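Local coordinates for protein parahox neighbor (PDB 5Z5M) that probably carries out the last two steps from 5-hydroxyisourate to (S)-allantoin, joining hydroxyisourate hydrolase and OHCU decarboxylase activities in one chain, at residues V187-N192 with E251-K256. Sequence-based numbering, arbitrary orientation.
Sequences VLDTGN and EYFASK
Across a gap of 9.3 Å between the CA atoms of Asp189 and Phe253, the end of strand 182-189 and the turn after it face helix 249-256, in the HIU hydrolase domain of transthyretin fold. This short helix follows strand 241-248, which belongs to the other sheet, so the contact ties the end of one sheet to the helix leaving its companion. Asp189 contributes the largest share of the buried surface. With CG anti to the backbone N (chi1 178°), its carboxylate reaches the hydroxyl of Tyr252, and Tyr252 OH donates to Asp189 OD2 at 2.8 Å on the anti side, close to the carboxylate plane. Carboxylate and ring stand nearly perpendicular, 84° apart, and the acid meets the phenol at its edge, with Asp189 OD2 3.4 Å from Tyr252 CE2. Asp189 OD2 also accepts from Asn192 ND2 at 2.7 Å, on the syn side and tilted out of plane. Asp189 OD1 closes an Asx turn with Gly191 N at 3.0 Å and also accepts from Asn192 N, both from the same face: Gly191 N on the anti side, tilted from the plane, Asn192 N from well above it. Four donors thus grip the buried acid and fix its rotation, which probably helps to keep it ionised. Phe253 CE1, at the ring edge, lies 4.5 Å from Asp189 OD1, while the side chain also touches Val288 on strand 281-289. Cys194 of strand 194-195 packs against Asp189, Tyr252 and Lys256. At the partly exposed border, Lys256 and Asn192 run past each other in opposite directions, with Lys256 CD 4.1 Å from Asn192 ND2. Lys256 CG, anti to the carbonyl carbon (chi1 -65°), lies over one face of the Tyr252 ring, 4.0 Å above the plane and toward the rim.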
ATOM      1  N   VAL A 187      -2.589   2.305 -14.219  1.00  6.62           N
ATOM      2  CA  VAL A 187      -3.181   3.082 -13.137  1.00  6.15           C
ATOM      3  C   VAL A 187      -4.450   2.404 -12.633  1.00 11.40           C
ATOM      4  O   VAL A 187      -5.360   2.097 -13.408  1.00 11.12           O
ATOM      5  CB  VAL A 187      -3.521   4.513 -13.565  1.00 12.07           C
ATOM      6  CG1 VAL A 187      -4.078   5.287 -12.368  1.00 10.31           C
ATOM      7  CG2 VAL A 187      -2.295   5.196 -14.144  1.00 10.40           C
ATOM      8  N   LEU A 188      -4.495   2.158 -11.331  1.00  6.77           N
ATOM      9  CA  LEU A 188      -5.662   1.551 -10.706  1.00  8.30           C
ATOM     10  C   LEU A 188      -6.303   2.480  -9.682  1.00  9.40           C
ATOM     11  O   LEU A 188      -5.633   2.966  -8.772  1.00 11.14           O
ATOM     12  CB  LEU A 188      -5.280   0.242 -10.029  1.00 12.55           C
ATOM     13  CG  LEU A 188      -6.432  -0.396  -9.257  1.00 19.55           C
ATOM     14  CD1 LEU A 188      -7.283  -1.257 -10.174  1.00 22.05           C
ATOM     15  CD2 LEU A 188      -5.899  -1.197  -8.084  1.00 35.07           C
ATOM     16  N   ASP A 189      -7.604   2.709  -9.842  1.00  8.14           N
ATOM     17  CA  ASP A 189      -8.403   3.518  -8.925  1.00 10.23           C
ATOM     18  C   ASP A 189      -8.862   2.635  -7.763  1.00 12.60           C
ATOM     19  O   ASP A 189      -9.795   1.851  -7.912  1.00 13.09           O
ATOM     20  CB  ASP A 189      -9.595   4.123  -9.685  1.00 13.47           C
ATOM     21  CG  ASP A 189     -10.527   4.957  -8.809  1.00 17.47           C
ATOM     22  OD1 ASP A 189     -10.354   5.025  -7.575  1.00 18.11           O
ATOM     23  OD2 ASP A 189     -11.471   5.538  -9.386  1.00 15.95           O
ATOM     24  N   THR A 190      -8.209   2.749  -6.607  1.00 12.47           N
ATOM     25  CA  THR A 190      -8.520   1.854  -5.496  1.00  9.50           C
ATOM     26  C   THR A 190      -9.752   2.296  -4.715  1.00 12.82           C
ATOM     27  O   THR A 190     -10.256   1.559  -3.866  1.00 17.46           O
ATOM     28  CB  THR A 190      -7.328   1.729  -4.519  1.00  9.33           C
ATOM     29  OG1 THR A 190      -6.972   3.026  -4.028  1.00 11.81           O
ATOM     30  CG2 THR A 190      -6.134   1.117  -5.224  1.00 13.24           C
ATOM     31  N   GLY A 191     -10.236   3.499  -5.000  1.00 11.39           N
ATOM     32  CA  GLY A 191     -11.446   3.988  -4.372  1.00 17.24           C
ATOM     33  C   GLY A 191     -12.677   3.380  -5.023  1.00 16.80           C
ATOM     34  O   GLY A 191     -13.685   3.146  -4.363  1.00 15.49           O
ATOM     35  N   ASN A 192     -12.573   3.104  -6.321  1.00 20.38           N
ATOM     36  CA  ASN A 192     -13.682   2.564  -7.099  1.00 15.90           C
ATOM     37  C   ASN A 192     -13.460   1.136  -7.593  1.00 21.69           C
ATOM     38  O   ASN A 192     -14.391   0.494  -8.066  1.00 32.22           O
ATOM     39  CB  ASN A 192     -13.964   3.482  -8.292  1.00 18.91           C
ATOM     40  CG  ASN A 192     -14.436   4.853  -7.862  1.00 26.27           C
ATOM     41  OD1 ASN A 192     -15.213   4.983  -6.917  1.00 39.45           O
ATOM     42  ND2 ASN A 192     -13.963   5.888  -8.547  1.00 38.19           N
ATOM     43  N   GLU A 251      -7.790  15.702 -12.537  1.00 12.43           N
ATOM     44  CA  GLU A 251      -8.691  15.664 -13.689  1.00 15.37           C
ATOM     45  C   GLU A 251      -9.477  14.357 -13.744  1.00 19.73           C
ATOM     46  O   GLU A 251     -10.653  14.360 -14.096  1.00 12.28           O
ATOM     47  CB  GLU A 251      -7.913  15.843 -14.994  1.00 17.44           C
ATOM     48  CG  GLU A 251      -6.956  17.009 -14.994  1.00 16.14           C
ATOM     49  CD  GLU A 251      -6.023  17.001 -16.191  1.00 22.77           C
ATOM     50  OE1 GLU A 251      -6.176  16.125 -17.073  1.00 22.59           O
ATOM     51  OE2 GLU A 251      -5.125  17.870 -16.239  1.00 26.33           O
ATOM     52  N   TYR A 252      -8.826  13.243 -13.409  1.00 13.66           N
ATOM     53  CA  TYR A 252      -9.501  11.950 -13.425  1.00 14.32           C
ATOM     54  C   TYR A 252     -10.610  11.896 -12.368  1.00 14.22           C
ATOM     55  O   TYR A 252     -11.733  11.482 -12.658  1.00 11.87           O
ATOM     56  CB  TYR A 252      -8.505  10.792 -13.213  1.00 12.34           C
ATOM     57  CG  TYR A 252      -9.201   9.480 -12.926  1.00 12.00           C
ATOM     58  CD1 TYR A 252      -9.807   8.754 -13.947  1.00 15.17           C
ATOM     59  CD2 TYR A 252      -9.280   8.981 -11.630  1.00 13.42           C
ATOM     60  CE1 TYR A 252     -10.464   7.569 -13.685  1.00 14.01           C
ATOM     61  CE2 TYR A 252      -9.935   7.799 -11.358  1.00 13.62           C
ATOM     62  CZ  TYR A 252     -10.527   7.096 -12.388  1.00 15.62           C
ATOM     63  OH  TYR A 252     -11.180   5.916 -12.125  1.00 17.44           O
ATOM     64  N   PHE A 253     -10.307  12.313 -11.141  1.00  5.77           N
ATOM     65  CA  PHE A 253     -11.328  12.267 -10.099  1.00 11.39           C
ATOM     66  C   PHE A 253     -12.507  13.194 -10.433  1.00  9.43           C
ATOM     67  O   PHE A 253     -13.661  12.869 -10.147  1.00 13.16           O
ATOM     68  CB  PHE A 253     -10.719  12.620  -8.743  1.00 15.26           C
ATOM     69  CG  PHE A 253      -9.732  11.603  -8.262  1.00 15.63           C
ATOM     70  CD1 PHE A 253     -10.033  10.254  -8.337  1.00 14.21           C
ATOM     71  CD2 PHE A 253      -8.499  11.985  -7.769  1.00 30.35           C
ATOM     72  CE1 PHE A 253      -9.129   9.300  -7.911  1.00 25.01           C
ATOM     73  CE2 PHE A 253      -7.588  11.036  -7.342  1.00 18.94           C
ATOM     74  CZ  PHE A 253      -7.906   9.692  -7.417  1.00 12.00           C
ATOM     75  N   ALA A 254     -12.216  14.327 -11.060  1.00  8.28           N
ATOM     76  CA  ALA A 254     -13.270  15.269 -11.449  1.00 16.13           C
ATOM     77  C   ALA A 254     -14.174  14.687 -12.535  1.00 19.85           C
ATOM     78  O   ALA A 254     -15.362  15.004 -12.596  1.00 10.47           O
ATOM     79  CB  ALA A 254     -12.663  16.588 -11.917  1.00 10.22           C
ATOM     80  N   SER A 255     -13.611  13.831 -13.387  1.00 13.23           N
ATOM     81  CA  SER A 255     -14.381  13.214 -14.461  1.00  8.83           C
ATOM     82  C   SER A 255     -15.366  12.195 -13.904  1.00 16.50           C
ATOM     83  O   SER A 255     -16.356  11.860 -14.548  1.00 20.64           O
ATOM     84  CB  SER A 255     -13.459  12.547 -15.485  1.00 16.71           C
ATOM     85  OG  SER A 255     -12.871  11.359 -14.972  1.00 16.57           O
ATOM     86  N   LYS A 256     -15.088  11.703 -12.702  1.00 11.14           N
ATOM     87  CA  LYS A 256     -15.945  10.705 -12.073  1.00 17.49           C
ATOM     88  C   LYS A 256     -16.941  11.344 -11.117  1.00 15.15           C
ATOM     89  O   LYS A 256     -17.862  10.684 -10.628  1.00 23.41           O
ATOM     90  CB  LYS A 256     -15.095   9.674 -11.320  1.00 20.72           C
ATOM     91  CG  LYS A 256     -14.212   8.831 -12.221  1.00 28.07           C
ATOM     92  CD  LYS A 256     -14.704   7.400 -12.271  1.00 39.91           C
ATOM     93  CE  LYS A 256     -14.243   6.707 -13.534  1.00 40.47           C
ATOM     94  NZ  LYS A 256     -14.578   5.257 -13.524  1.00 49.42           N
TER